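Local atomic coordinates of 2-oxo-1,2-dihydroquinoline 8-monooxygenase, oxygenase component (Pseudomonas putida, PDB entry 1Z02), a protein that probably hydroxylates 2-oxo-1,2-dihydroquinoline at carbon 8, as the Rieske-type oxygenase component of an iron-dependent monooxygenase. Residues A[226-231]-A[362-367]; A[306-311]-A[351-356]; A[314-319]-A[367-372]. All coordinates share one frame; numbering follows the deposited sequence.

Interactions 1, 2 and 3 all belong to the iron-bearing part of the chain. Interaction 1 holds the iron ligand D365. Interaction 3 uses the next part of helix 363-376 and shares Y367 with it; the side chain of R369 is about 6 Å from the bound Fe (III) ion. The centres of interactions 1 and 3 are about 13 Å apart, and a probable hydrogen bond of 3.1 Å from Q314 NE2 to N362 OD1 joins them. Interaction 2 is more remote, with the P308 side chain about 13 Å from the iron. It still meets interaction 1, where I230 CB packs 4.0 Å from L356 O. Helix 339-359 of interaction 2 directly precedes helix 363-376.

Interaction 1: residues A[226-231]-A[362-367]; sequences KDNTIV and NDSDLY. With FE (Fe (III) ion), chain G.
N228 and S364 mark the nearest backbone approach, with their CA atoms 8.1 Å apart, so only side chains bridge the gap. N228 precedes the short helix 229-233, and S364 lies near the start of helix 363-376. Both side chains point toward each other. N228 CG lies anti to its carbonyl carbon (chi1 -67°), which turns the amide toward the serine. Its OD1 comes 3.1 Å from S364 OG, a possible hydrogen bond. The other end of the amide, ND2, makes a weak hydrogen bond to the F361 carbonyl oxygen. Cutting N228 back to an alanine here removes both amide ends, which would probably leave S364 OG without this oxygen and the F361 carbonyl without its weak donor.

One residue on from S364, D365 binds the iron with both carboxylate oxygens, OD1 at 2.5 Å and OD2 at 2.2 Å. H221 and H225 complete the facial triad of two histidines and one carboxylate, and two waters fill further places. N362 ND2 donates to D365 OD1 over 3.1 Å, with an N-H...O angle of 151°. It meets that oxygen nearly end-on, from close to its own amide plane. N215 ND2 bonds OD2. Each metal-binding oxygen therefore has a second-shell amide donor. These two bonds would limit rotation of the carboxylate and help keep it in its two-oxygen grip on the iron.

Interaction 2: residues A[306-311]-A[351-356]; sequences NWPEEH and HMYKPL
The Y353 ring takes P308 CD over one face and the E309 carboxylate at its edge, close to the ring plane. P308 CG comes closest, above the CD1-CE1 rim, 3.3 Å from Y353 CD1. This is close apolar packing. The proline follows a cis peptide bond, and its CB also lies 4.1 Å above the plane of the W307 ring, toward the rim. P308 thus has one aromatic ring at CG and another at CB.

At the edge, Y353 OH donates to E309 OE2 over 2.6 Å. The hydroxyl comes from above the carboxylate plane, 51° out of it, and the carboxylate and the ring are nearly perpendicular (88°). E309 reaches the phenol through a chain that is extended beyond CG. Its other oxygen, OE1, is 3.8 Å from the methyl CE of M352, whose bent chain comes from the opposite direction.

The contact joins the loop between strands 301-305 and 313-320 to helix 339-359. The helix has a wide pi-type turn here and is kinked at P355, whose nitrogen can give no N-H. L332 of strand 325-335 touches both P308 and Y353. E309 OE1 also forms a salt bridge with R348, earlier on the same helix. Arginine and phenol therefore share one carboxylate, which probably stays ionised and ties the loop to the helix at two points.

Interaction 3: residues A[314-319]-A[367-372]; sequences QYEWYV and YAREAM
R369 reaches from helix 363-376 to E316 and Y318 on strand 313-320. The backbones stand well apart, with Y318 CA and R369 CA 11.4 Å from each other, and the arginine spans the gap with a chain extended from CG to NE. The tight part is on the strand. Y318 OH donates to E316 OE1 over 2.6 Å, using the anti lone pair of that oxygen. Q314 NE2 donates to E316 OE2 over 3.0 Å, from above the carboxylate plane, and Y328 OH also bonds this oxygen. Three neighbours thus fix the buried carboxylate.

Toward the helix the fit is looser. R369 NH1 stands 4.0 Å from E316 OE1, a long salt bridge, with the two flat groups 83° apart, so they do not pair side by side. NH1 is also 3.8 Å from Y318 CE2. It lies at the edge of that ring, while CE2 sits over a face of the guanidinium.

The two segments belong to a domain of the Bet v 1-like class, in which helices pack on a curved antiparallel sheet. Strand 313-320 lies between strands 301-305 and 325-335, and from the latter Y328 offers its ring to R369 as a cation-pi partner. R369 NE bonds N215 OD1, and so probably helps to position this second-shell residue of the iron site.

Residues 370-372, which make no contact with the strand segment, meet the second subunit. E370 forms a salt bridge with K427 of that subunit, A371 packs on its W106, and M372 on its V89, which lines the [2Fe-2S] pocket there.

Interaction 1: residues A[226-231]-A[362-367]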
loop_
_atom_site.group_PDB
_atom_site.type_symbol
_atom_site.label_atom_id
_atom_site.label_comp_id
_atom_site.label_asym_id
_atom_site.label_seq_id
_atom_site.Cartn_x
_atom_site.Cartn_y
_atom_site.Cartn_z
ATOM N N LYS A 226 32.558 -7.255 -8.686
ATOM C CA LYS A 226 33.455 -7.984 -9.581
ATOM C C LYS A 226 33.181 -7.792 -11.068
ATOM O O LYS A 226 34.117 -7.773 -11.853
ATOM C CB LYS A 226 33.442 -9.485 -9.256
ATOM C CG LYS A 226 32.058 -10.095 -9.314
ATOM C CD LYS A 226 32.051 -11.591 -9.021
ATOM C CE LYS A 226 32.667 -12.443 -10.128
ATOM N NZ LYS A 226 34.151 -12.497 -10.143
ATOM N N ASP A 227 31.914 -7.653 -11.454
ATOM C CA ASP A 227 31.541 -7.483 -12.862
ATOM C C ASP A 227 31.484 -6.026 -13.327
ATOM O O ASP A 227 31.239 -5.754 -14.501
ATOM C CB ASP A 227 30.184 -8.150 -13.131
ATOM C CG ASP A 227 30.210 -9.647 -12.888
ATOM O OD1 ASP A 227 29.145 -10.299 -12.970
ATOM O OD2 ASP A 227 31.306 -10.173 -12.617
ATOM N N ASN A 228 31.694 -5.087 -12.413
ATOM C CA ASN A 228 31.657 -3.678 -12.779
ATOM C C ASN A 228 32.631 -3.381 -13.919
ATOM O O ASN A 228 33.765 -3.876 -13.947
ATOM C CB ASN A 228 31.980 -2.802 -11.571
ATOM C CG ASN A 228 30.907 -2.866 -10.503
ATOM O OD1 ASN A 228 29.860 -3.497 -10.681
ATOM N ND2 ASN A 228 31.160 -2.208 -9.386
ATOM N N THR A 229 32.179 -2.561 -14.858
ATOM C CA THR A 229 32.979 -2.212 -16.019
ATOM C C THR A 229 34.313 -1.570 -15.667
ATOM O O THR A 229 35.337 -1.897 -16.280
ATOM C CB THR A 229 32.198 -1.262 -16.947
ATOM O OG1 THR A 229 30.994 -1.904 -17.358
ATOM C CG2 THR A 229 33.001 -0.908 -18.172
ATOM N N ILE A 230 34.313 -0.667 -14.689
ATOM C CA ILE A 230 35.545 0.014 -14.303
ATOM C C ILE A 230 36.623 -0.970 -13.832
ATOM O O ILE A 230 37.815 -0.780 -14.080
ATOM C CB ILE A 230 35.290 1.043 -13.191
ATOM C CG1 ILE A 230 36.580 1.826 -12.929
ATOM C CG2 ILE A 230 34.809 0.326 -11.929
ATOM C CD1 ILE A 230 36.416 2.995 -11.975
ATOM N N VAL A 231 36.193 -2.038 -13.174
ATOM C CA VAL A 231 37.121 -3.046 -12.673
ATOM C C VAL A 231 37.857 -3.733 -13.819
ATOM O O VAL A 231 39.056 -3.982 -13.721
ATOM C CB VAL A 231 36.386 -4.125 -11.839
ATOM C CG1 VAL A 231 37.365 -5.207 -11.399
ATOM C CG2 VAL A 231 35.734 -3.481 -10.625
ATOM N N ASN A 362 28.948 2.041 -7.927
ATOM C CA ASN A 362 27.974 2.092 -6.833
ATOM C C ASN A 362 26.521 1.678 -7.090
ATOM O O ASN A 362 25.791 1.429 -6.142
ATOM C CB ASN A 362 28.011 3.484 -6.190
ATOM C CG ASN A 362 29.320 3.745 -5.477
ATOM O OD1 ASN A 362 30.074 4.653 -5.825
ATOM N ND2 ASN A 362 29.604 2.933 -4.479
ATOM N N ASP A 363 26.084 1.607 -8.342
ATOM C CA ASP A 363 24.706 1.182 -8.594
ATOM C C ASP A 363 24.507 -0.245 -8.082
ATOM O O ASP A 363 23.415 -0.618 -7.665
ATOM C CB ASP A 363 24.374 1.231 -10.087
ATOM C CG ASP A 363 24.068 2.633 -10.575
ATOM O OD1 ASP A 363 23.873 2.800 -11.803
ATOM O OD2 ASP A 363 24.013 3.563 -9.737
ATOM N N SER A 364 25.570 -1.043 -8.109
ATOM C CA SER A 364 25.497 -2.426 -7.643
ATOM C C SER A 364 25.177 -2.504 -6.157
ATOM O O SER A 364 24.538 -3.451 -5.702
ATOM C CB SER A 364 26.820 -3.146 -7.912
ATOM O OG SER A 364 27.085 -3.212 -9.299
ATOM N N ASP A 365 25.620 -1.504 -5.404
ATOM C CA ASP A 365 25.378 -1.459 -3.970
ATOM C C ASP A 365 23.915 -1.244 -3.642
ATOM O O ASP A 365 23.465 -1.603 -2.559
ATOM C CB ASP A 365 26.215 -0.350 -3.336
ATOM C CG ASP A 365 27.664 -0.728 -3.239
ATOM O OD1 ASP A 365 28.537 0.123 -3.545
ATOM O OD2 ASP A 365 27.906 -1.898 -2.857
ATOM N N LEU A 366 23.185 -0.647 -4.581
ATOM C CA LEU A 366 21.760 -0.372 -4.413
ATOM C C LEU A 366 20.963 -1.658 -4.293
ATOM O O LEU A 366 20.106 -1.784 -3.418
ATOM C CB LEU A 366 21.238 0.448 -5.601
ATOM C CG LEU A 366 20.993 1.938 -5.373
ATOM C CD1 LEU A 366 22.075 2.533 -4.520
ATOM C CD2 LEU A 366 20.883 2.634 -6.703
ATOM N N TYR A 367 21.250 -2.614 -5.172
ATOM C CA TYR A 367 20.552 -3.886 -5.153
ATOM C C TYR A 367 20.918 -4.671 -3.903
ATOM O O TYR A 367 20.097 -5.414 -3.367
ATOM C CB TYR A 367 20.892 -4.701 -6.402
ATOM C CG TYR A 367 20.577 -3.969 -7.692
ATOM C CD1 TYR A 367 21.509 -3.108 -8.274
ATOM C CD2 TYR A 367 19.316 -4.074 -8.289
ATOM C CE1 TYR A 367 21.197 -2.367 -9.413
ATOM C CE2 TYR A 367 18.994 -3.335 -9.431
ATOM C CZ TYR A 367 19.938 -2.483 -9.987
ATOM O OH TYR A 367 19.625 -1.746 -11.111
HETATM FE FE FE G . 30.080 -1.561 -2.595
HETATM O O HOH W 1 31.821 -0.205 -1.877
HETATM O O HOH W 2 29.512 0.104 -1.187
#

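Interaction 2: residues A[306-311]-A[351-356]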
loop_
_atom_site.group_PDB
_atom_site.type_symbol
_atom_site.label_atom_id
_atom_site.label_comp_id
_atom_site.label_asym_id
_atom_site.label_seq_id
_atom_site.Cartn_x
_atom_site.Cartn_y
_atom_site.Cartn_z
ATOM N N ASN A 306 41.365 9.159 -1.663
ATOM C CA ASN A 306 42.030 8.719 -2.882
ATOM C C ASN A 306 41.143 7.914 -3.831
ATOM O O ASN A 306 41.571 6.909 -4.412
ATOM C CB ASN A 306 43.277 7.909 -2.524
ATOM C CG ASN A 306 44.391 8.105 -3.521
ATOM O OD1 ASN A 306 44.778 9.240 -3.821
ATOM N ND2 ASN A 306 44.922 7.007 -4.040
ATOM N N TRP A 307 39.905 8.371 -3.993
ATOM C CA TRP A 307 38.951 7.710 -4.878
ATOM C C TRP A 307 38.119 8.753 -5.628
ATOM O O TRP A 307 37.633 9.720 -5.034
ATOM C CB TRP A 307 38.043 6.787 -4.065
ATOM C CG TRP A 307 37.099 5.965 -4.885
ATOM C CD1 TRP A 307 35.862 6.335 -5.331
ATOM C CD2 TRP A 307 37.321 4.638 -5.376
ATOM N NE1 TRP A 307 35.299 5.323 -6.067
ATOM C CE2 TRP A 307 36.173 4.266 -6.111
ATOM C CE3 TRP A 307 38.379 3.725 -5.267
ATOM C CZ2 TRP A 307 36.052 3.021 -6.735
ATOM C CZ3 TRP A 307 38.259 2.481 -5.890
ATOM C CH2 TRP A 307 37.101 2.143 -6.614
ATOM N N PRO A 308 37.948 8.574 -6.948
ATOM C CA PRO A 308 38.487 7.466 -7.753
ATOM C C PRO A 308 39.947 7.645 -8.185
ATOM O O PRO A 308 40.570 6.720 -8.711
ATOM C CB PRO A 308 37.530 7.410 -8.938
ATOM C CG PRO A 308 37.131 8.821 -9.104
ATOM C CD PRO A 308 36.929 9.320 -7.702
ATOM N N GLU A 309 40.477 8.843 -7.966
ATOM C CA GLU A 309 41.861 9.160 -8.307
ATOM C C GLU A 309 42.473 10.101 -7.268
ATOM O O GLU A 309 41.763 10.676 -6.436
ATOM C CB GLU A 309 41.930 9.807 -9.691
ATOM C CG GLU A 309 41.606 8.860 -10.833
ATOM C CD GLU A 309 41.495 9.568 -12.170
ATOM O OE1 GLU A 309 41.468 8.872 -13.208
ATOM O OE2 GLU A 309 41.425 10.816 -12.187
ATOM N N GLU A 310 43.790 10.267 -7.331
ATOM C CA GLU A 310 44.487 11.127 -6.385
ATOM C C GLU A 310 43.920 12.535 -6.387
ATOM O O GLU A 310 43.513 13.051 -7.430
ATOM C CB GLU A 310 45.980 11.168 -6.705
ATOM C CG GLU A 310 46.607 9.811 -6.898
ATOM C CD GLU A 310 48.108 9.891 -7.044
ATOM O OE1 GLU A 310 48.728 8.847 -7.325
ATOM O OE2 GLU A 310 48.671 10.993 -6.877
ATOM N N HIS A 311 43.904 13.154 -5.210
ATOM C CA HIS A 311 43.380 14.510 -5.041
ATOM C C HIS A 311 41.862 14.589 -5.158
ATOM O O HIS A 311 41.275 15.665 -5.044
ATOM C CB HIS A 311 44.022 15.474 -6.041
ATOM C CG HIS A 311 45.509 15.569 -5.912
ATOM N ND1 HIS A 311 46.371 14.808 -6.668
ATOM C CD2 HIS A 311 46.286 16.316 -5.090
ATOM C CE1 HIS A 311 47.617 15.082 -6.318
ATOM N NE2 HIS A 311 47.591 15.993 -5.364
ATOM N N HIS A 351 32.250 12.485 -18.061
ATOM C CA HIS A 351 32.547 11.372 -18.952
ATOM C C HIS A 351 33.396 10.260 -18.365
ATOM O O HIS A 351 33.809 9.352 -19.084
ATOM C CB HIS A 351 33.212 11.917 -20.215
ATOM C CG HIS A 351 32.475 13.067 -20.830
ATOM N ND1 HIS A 351 31.274 12.916 -21.488
ATOM C CD2 HIS A 351 32.743 14.394 -20.836
ATOM C CE1 HIS A 351 30.832 14.102 -21.871
ATOM N NE2 HIS A 351 31.705 15.015 -21.487
ATOM N N MET A 352 33.656 10.317 -17.065
ATOM C CA MET A 352 34.464 9.282 -16.441
ATOM C C MET A 352 33.919 8.858 -15.077
ATOM O O MET A 352 33.353 7.772 -14.935
ATOM C CB MET A 352 35.909 9.771 -16.301
ATOM C CG MET A 352 36.943 8.668 -16.400
ATOM S SD MET A 352 36.639 7.337 -15.217
ATOM C CE MET A 352 38.099 7.419 -14.260
ATOM N N TYR A 353 34.080 9.724 -14.080
ATOM C CA TYR A 353 33.621 9.426 -12.728
ATOM C C TYR A 353 32.128 9.111 -12.607
ATOM O O TYR A 353 31.751 8.107 -12.004
ATOM C CB TYR A 353 33.953 10.583 -11.783
ATOM C CG TYR A 353 35.399 11.032 -11.804
ATOM C CD1 TYR A 353 36.438 10.120 -12.004
ATOM C CD2 TYR A 353 35.730 12.367 -11.575
ATOM C CE1 TYR A 353 37.771 10.530 -11.968
ATOM C CE2 TYR A 353 37.053 12.784 -11.534
ATOM C CZ TYR A 353 38.068 11.865 -11.731
ATOM O OH TYR A 353 39.377 12.286 -11.693
ATOM N N LYS A 354 31.272 9.959 -13.166
ATOM C CA LYS A 354 29.834 9.719 -13.062
ATOM C C LYS A 354 29.360 8.408 -13.686
ATOM O O LYS A 354 28.823 7.549 -12.994
ATOM C CB LYS A 354 29.049 10.884 -13.669
ATOM C CG LYS A 354 27.543 10.769 -13.474
ATOM C CD LYS A 354 26.799 11.931 -14.124
ATOM C CE LYS A 354 25.298 11.810 -13.903
ATOM N NZ LYS A 354 24.530 12.895 -14.588
ATOM N N PRO A 355 29.551 8.226 -14.998
ATOM C CA PRO A 355 29.092 6.973 -15.603
ATOM C C PRO A 355 29.790 5.702 -15.119
ATOM O O PRO A 355 29.139 4.688 -14.894
ATOM C CB PRO A 355 29.308 7.213 -17.096
ATOM C CG PRO A 355 30.522 8.095 -17.107
ATOM C CD PRO A 355 30.215 9.079 -16.001
ATOM N N LEU A 356 31.109 5.751 -14.953
ATOM C CA LEU A 356 31.851 4.566 -14.529
ATOM C C LEU A 356 31.939 4.310 -13.031
ATOM O O LEU A 356 31.990 3.158 -12.610
ATOM C CB LEU A 356 33.272 4.600 -15.098
ATOM C CG LEU A 356 33.435 4.508 -16.621
ATOM C CD1 LEU A 356 34.910 4.570 -16.979
ATOM C CD2 LEU A 356 32.850 3.193 -17.137
#

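Interaction 3: residues A[314-319]-A[367-372]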
loop_
_atom_site.group_PDB
_atom_site.type_symbol
_atom_site.label_atom_id
_atom_site.label_comp_id
_atom_site.label_asym_id
_atom_site.label_seq_id
_atom_site.Cartn_x
_atom_site.Cartn_y
_atom_site.Cartn_z
ATOM N N GLN A 314 35.627 10.712 -2.311
ATOM C CA GLN A 314 34.193 10.448 -2.383
ATOM C C GLN A 314 33.544 10.448 -1.007
ATOM O O GLN A 314 34.027 9.797 -0.078
ATOM C CB GLN A 314 33.905 9.108 -3.068
ATOM C CG GLN A 314 32.402 8.860 -3.279
ATOM C CD GLN A 314 32.109 7.688 -4.210
ATOM O OE1 GLN A 314 32.805 7.487 -5.203
ATOM N NE2 GLN A 314 31.066 6.925 -3.903
ATOM N N TYR A 315 32.450 11.195 -0.890
ATOM C CA TYR A 315 31.699 11.298 0.359
ATOM C C TYR A 315 30.283 10.809 0.129
ATOM O O TYR A 315 29.704 11.055 -0.928
ATOM C CB TYR A 315 31.627 12.754 0.835
ATOM C CG TYR A 315 32.945 13.337 1.275
ATOM C CD1 TYR A 315 33.543 14.374 0.557
ATOM C CD2 TYR A 315 33.582 12.873 2.425
ATOM C CE1 TYR A 315 34.741 14.940 0.976
ATOM C CE2 TYR A 315 34.778 13.430 2.854
ATOM C CZ TYR A 315 35.353 14.465 2.123
ATOM O OH TYR A 315 36.547 15.011 2.534
ATOM N N GLU A 316 29.723 10.121 1.118
ATOM C CA GLU A 316 28.357 9.632 1.010
ATOM C C GLU A 316 27.567 9.863 2.289
ATOM O O GLU A 316 28.113 9.866 3.395
ATOM C CB GLU A 316 28.317 8.138 0.684
ATOM C CG GLU A 316 29.072 7.734 -0.559
ATOM C CD GLU A 316 28.769 6.309 -0.974
ATOM O OE1 GLU A 316 28.479 5.473 -0.089
ATOM O OE2 GLU A 316 28.828 6.017 -2.188
ATOM N N TRP A 317 26.270 10.075 2.111
ATOM C CA TRP A 317 25.338 10.272 3.210
ATOM C C TRP A 317 24.188 9.316 2.906
ATOM O O TRP A 317 23.963 8.967 1.750
ATOM C CB TRP A 317 24.813 11.708 3.223
ATOM C CG TRP A 317 25.754 12.720 3.800
ATOM C CD1 TRP A 317 25.805 13.139 5.097
ATOM C CD2 TRP A 317 26.764 13.461 3.096
ATOM N NE1 TRP A 317 26.778 14.099 5.249
ATOM C CE2 TRP A 317 27.382 14.313 4.037
ATOM C CE3 TRP A 317 27.200 13.488 1.764
ATOM C CZ2 TRP A 317 28.423 15.187 3.689
ATOM C CZ3 TRP A 317 28.236 14.358 1.413
ATOM C CH2 TRP A 317 28.835 15.197 2.376
ATOM N N TYR A 318 23.487 8.891 3.948
ATOM C CA TYR A 318 22.350 7.984 3.835
ATOM C C TYR A 318 21.335 8.643 4.761
ATOM O O TYR A 318 21.035 8.156 5.852
ATOM C CB TYR A 318 22.750 6.585 4.325
ATOM C CG TYR A 318 24.140 6.176 3.852
ATOM C CD1 TYR A 318 25.278 6.583 4.540
ATOM C CD2 TYR A 318 24.319 5.443 2.677
ATOM C CE1 TYR A 318 26.555 6.279 4.069
ATOM C CE2 TYR A 318 25.601 5.128 2.199
ATOM C CZ TYR A 318 26.710 5.554 2.902
ATOM O OH TYR A 318 27.977 5.270 2.441
ATOM N N VAL A 319 20.842 9.791 4.307
ATOM C CA VAL A 319 19.913 10.604 5.076
ATOM C C VAL A 319 18.539 9.990 5.258
ATOM O O VAL A 319 17.818 9.752 4.292
ATOM C CB VAL A 319 19.754 11.997 4.443
ATOM C CG1 VAL A 319 18.935 12.895 5.375
ATOM C CG2 VAL A 319 21.151 12.605 4.155
ATOM N N TYR A 367 21.250 -2.614 -5.172
ATOM C CA TYR A 367 20.552 -3.886 -5.153
ATOM C C TYR A 367 20.918 -4.671 -3.903
ATOM O O TYR A 367 20.097 -5.414 -3.367
ATOM C CB TYR A 367 20.892 -4.701 -6.402
ATOM C CG TYR A 367 20.577 -3.969 -7.692
ATOM C CD1 TYR A 367 21.509 -3.108 -8.274
ATOM C CD2 TYR A 367 19.316 -4.074 -8.289
ATOM C CE1 TYR A 367 21.197 -2.367 -9.413
ATOM C CE2 TYR A 367 18.994 -3.335 -9.431
ATOM C CZ TYR A 367 19.938 -2.483 -9.987
ATOM O OH TYR A 367 19.625 -1.746 -11.111
ATOM N N ALA A 368 22.151 -4.504 -3.440
ATOM C CA ALA A 368 22.603 -5.195 -2.242
ATOM C C ALA A 368 21.848 -4.644 -1.030
ATOM O O ALA A 368 21.417 -5.395 -0.158
ATOM C CB ALA A 368 24.119 -5.011 -2.057
ATOM N N ARG A 369 21.688 -3.328 -0.974
ATOM C CA ARG A 369 20.977 -2.729 0.152
ATOM C C ARG A 369 19.507 -3.153 0.203
ATOM O O ARG A 369 19.034 -3.609 1.245
ATOM C CB ARG A 369 21.093 -1.210 0.086
ATOM C CG ARG A 369 22.519 -0.718 0.215
ATOM C CD ARG A 369 22.636 0.726 -0.223
ATOM N NE ARG A 369 24.023 1.169 -0.238
ATOM C CZ ARG A 369 24.426 2.347 -0.698
ATOM N NH1 ARG A 369 25.713 2.663 -0.670
ATOM N NH2 ARG A 369 23.544 3.203 -1.192
ATOM N N GLU A 370 18.787 -3.030 -0.914
ATOM C CA GLU A 370 17.367 -3.399 -0.925
ATOM C C GLU A 370 17.155 -4.861 -0.548
ATOM O O GLU A 370 16.190 -5.190 0.148
ATOM C CB GLU A 370 16.729 -3.124 -2.299
ATOM C CG GLU A 370 16.659 -1.640 -2.708
ATOM C CD GLU A 370 15.896 -1.418 -4.020
ATOM O OE1 GLU A 370 15.509 -2.414 -4.669
ATOM O OE2 GLU A 370 15.687 -0.248 -4.410
ATOM N N ALA A 371 18.061 -5.730 -0.987
ATOM C CA ALA A 371 17.960 -7.163 -0.712
ATOM C C ALA A 371 18.033 -7.536 0.772
ATOM O O ALA A 371 17.549 -8.595 1.169
ATOM C CB ALA A 371 19.041 -7.916 -1.482
ATOM N N MET A 372 18.655 -6.681 1.579
ATOM C CA MET A 372 18.785 -6.909 3.016
ATOM C C MET A 372 17.628 -6.346 3.833
ATOM O O MET A 372 17.377 -6.807 4.945
ATOM C CB MET A 372 20.052 -6.242 3.556
ATOM C CG MET A 372 21.335 -7.044 3.487
ATOM S SD MET A 372 22.617 -6.209 4.470
ATOM C CE MET A 372 22.784 -4.748 3.635
#